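Local coordinates for protein OBCA, Oxalate Biosynthetic Component A (PDB 4NNB) that belongs to the oxalate biosynthetic component A family and joins an N-terminal domain to a TIM-barrel-type domain that holds a magnesium ion and an oxaloacetate ion, at residues 133-137 with 138-142. Residues are numbered along the deposited sequence; the frame is centred on the assembly and turned at random.
Sequences LQLTT and YGWIV
L135 and W140 close the C-terminal end of helix 125-137 with a Schellman motif, a worked example of how a helix is stopped and its chain redirected into a strand. Two backbone bonds define it: W140 N donates to L135 O at 2.9 Å, and G139 N donates to T136 O at 3.2 Å, the latter from above the carbonyl plane. G139 is the C-prime residue, and its positive phi (88°) turns the chain back over the last helical turn. One residue earlier, Y138 N still makes an ordinary helical bond to Q134 O, with a weak second one to L135 O.

L135 and W140 also meet through their side chains. These run side by side in the same direction, and CD1 of L135 rests on one face of the indole, 4.0 Å from the centroid of its six-membered ring and nearly on the normal, a CH-pi contact. Nearer the backbone, L135 CB lies over the same indole, 3.8 Å from W140 CG. The indole also meets the rings of H157 and W150, and its NE1 is hydrogen-bonded to H157 ND1.

On another side of the helix end, NE2 of Q134 sits over one face of the Y138 ring, toward its rim and 3.3 Å from Y138 CZ, with the amide plane tilted 42° from the ring. The bend at chi2 (61°) carries NE2 there, while NE2 donates to A193 O and Y138 OH is bonded to W191 NE1.

Beyond the turn, I141 pairs through its backbone with L149 in a three-stranded antiparallel sheet. A single water spans the cap, donating to T136 O at 2.7 Å and to W140 O at 2.6 Å.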
loop_
_atom_site.group_PDB
_atom_site.type_symbol
_atom_site.label_atom_id
_atom_site.label_comp_id
_atom_site.label_asym_id
_atom_site.label_seq_id
_atom_site.Cartn_x
_atom_site.Cartn_y
_atom_site.Cartn_z
ATOM N N LEU A 133 -3.950 15.092 -5.374
ATOM C CA LEU A 133 -3.425 14.074 -4.465
ATOM C C LEU A 133 -3.327 14.603 -3.030
ATOM O O LEU A 133 -3.663 13.902 -2.077
ATOM C CB LEU A 133 -2.076 13.534 -4.965
ATOM C CG LEU A 133 -2.194 12.684 -6.241
ATOM C CD1 LEU A 133 -0.843 12.566 -6.946
ATOM C CD2 LEU A 133 -2.789 11.278 -5.960
ATOM N N GLN A 134 -2.895 15.848 -2.870
ATOM C CA GLN A 134 -2.786 16.397 -1.526
ATOM C C GLN A 134 -4.156 16.513 -0.852
ATOM O O GLN A 134 -4.329 16.095 0.295
ATOM C CB GLN A 134 -2.090 17.755 -1.533
ATOM C CG GLN A 134 -1.809 18.252 -0.124
ATOM C CD GLN A 134 -0.888 17.324 0.637
ATOM O OE1 GLN A 134 0.305 17.232 0.337
ATOM N NE2 GLN A 134 -1.439 16.615 1.619
ATOM N N LEU A 135 -5.122 17.083 -1.561
ATOM C CA LEU A 135 -6.447 17.291 -0.987
ATOM C C LEU A 135 -7.222 15.984 -0.784
ATOM O O LEU A 135 -7.950 15.844 0.195
ATOM C CB LEU A 135 -7.256 18.298 -1.819
ATOM C CG LEU A 135 -6.759 19.755 -1.773
ATOM C CD1 LEU A 135 -7.704 20.685 -2.527
ATOM C CD2 LEU A 135 -6.575 20.238 -0.346
ATOM N N THR A 136 -7.075 15.027 -1.696
ATOM C CA THR A 136 -7.729 13.731 -1.485
ATOM C C THR A 136 -7.043 12.919 -0.380
ATOM O O THR A 136 -7.677 12.048 0.218
ATOM C CB THR A 136 -7.904 12.884 -2.778
ATOM O OG1 THR A 136 -6.634 12.666 -3.406
ATOM C CG2 THR A 136 -8.856 13.575 -3.759
ATOM N N THR A 137 -5.767 13.209 -0.111
ATOM C CA THR A 137 -5.076 12.651 1.057
ATOM C C THR A 137 -5.719 13.215 2.320
ATOM O O THR A 137 -5.802 12.540 3.345
ATOM C CB THR A 137 -3.563 12.993 1.055
ATOM O OG1 THR A 137 -2.940 12.410 -0.094
ATOM C CG2 THR A 137 -2.864 12.466 2.313
ATOM N N TYR A 138 -6.189 14.457 2.228
ATOM C CA TYR A 138 -6.850 15.118 3.344
ATOM C C TYR A 138 -8.351 14.790 3.412
ATOM O O TYR A 138 -9.086 15.409 4.176
ATOM C CB TYR A 138 -6.661 16.634 3.241
ATOM C CG TYR A 138 -5.279 17.149 3.586
ATOM C CD1 TYR A 138 -4.351 16.366 4.265
ATOM C CD2 TYR A 138 -4.904 18.439 3.223
ATOM C CE1 TYR A 138 -3.090 16.871 4.579
ATOM C CE2 TYR A 138 -3.671 18.940 3.521
ATOM C CZ TYR A 138 -2.769 18.170 4.200
ATOM O OH TYR A 138 -1.541 18.709 4.485
ATOM N N GLY A 139 -8.806 13.838 2.597
ATOM C CA GLY A 139 -10.187 13.386 2.652
ATOM C C GLY A 139 -11.178 14.156 1.793
ATOM O O GLY A 139 -12.393 13.937 1.889
ATOM N N TRP A 140 -10.687 15.075 0.968
ATOM C CA TRP A 140 -11.573 15.703 -0.019
ATOM C C TRP A 140 -11.899 14.637 -1.045
ATOM O O TRP A 140 -11.116 13.706 -1.241
ATOM C CB TRP A 140 -10.883 16.867 -0.735
ATOM C CG TRP A 140 -10.565 18.071 0.106
ATOM C CD1 TRP A 140 -9.884 18.093 1.292
ATOM C CD2 TRP A 140 -10.850 19.446 -0.217
ATOM N NE1 TRP A 140 -9.748 19.395 1.737
ATOM C CE2 TRP A 140 -10.335 20.239 0.829
ATOM C CE3 TRP A 140 -11.505 20.074 -1.282
ATOM C CZ2 TRP A 140 -10.455 21.641 0.837
ATOM C CZ3 TRP A 140 -11.622 21.466 -1.274
ATOM C CH2 TRP A 140 -11.097 22.230 -0.223
ATOM N N ILE A 141 -13.040 14.759 -1.711
ATOM C CA ILE A 141 -13.408 13.767 -2.717
ATOM C C ILE A 141 -13.710 14.400 -4.070
ATOM O O ILE A 141 -13.978 15.599 -4.159
ATOM C CB ILE A 141 -14.588 12.873 -2.247
ATOM C CG1 ILE A 141 -15.800 13.719 -1.859
ATOM C CG2 ILE A 141 -14.158 12.021 -1.042
ATOM C CD1 ILE A 141 -16.853 13.829 -2.936
ATOM N N VAL A 142 -13.645 13.589 -5.119
ATOM C CA VAL A 142 -13.961 14.056 -6.464
ATOM C C VAL A 142 -15.451 13.853 -6.740
ATOM O O VAL A 142 -15.975 12.758 -6.535
ATOM C CB VAL A 142 -13.148 13.286 -7.519
ATOM C CG1 VAL A 142 -13.613 13.641 -8.920
ATOM C CG2 VAL A 142 -11.650 13.547 -7.350
HETATM O O HOH W 1 -10.281 11.393 -0.310
#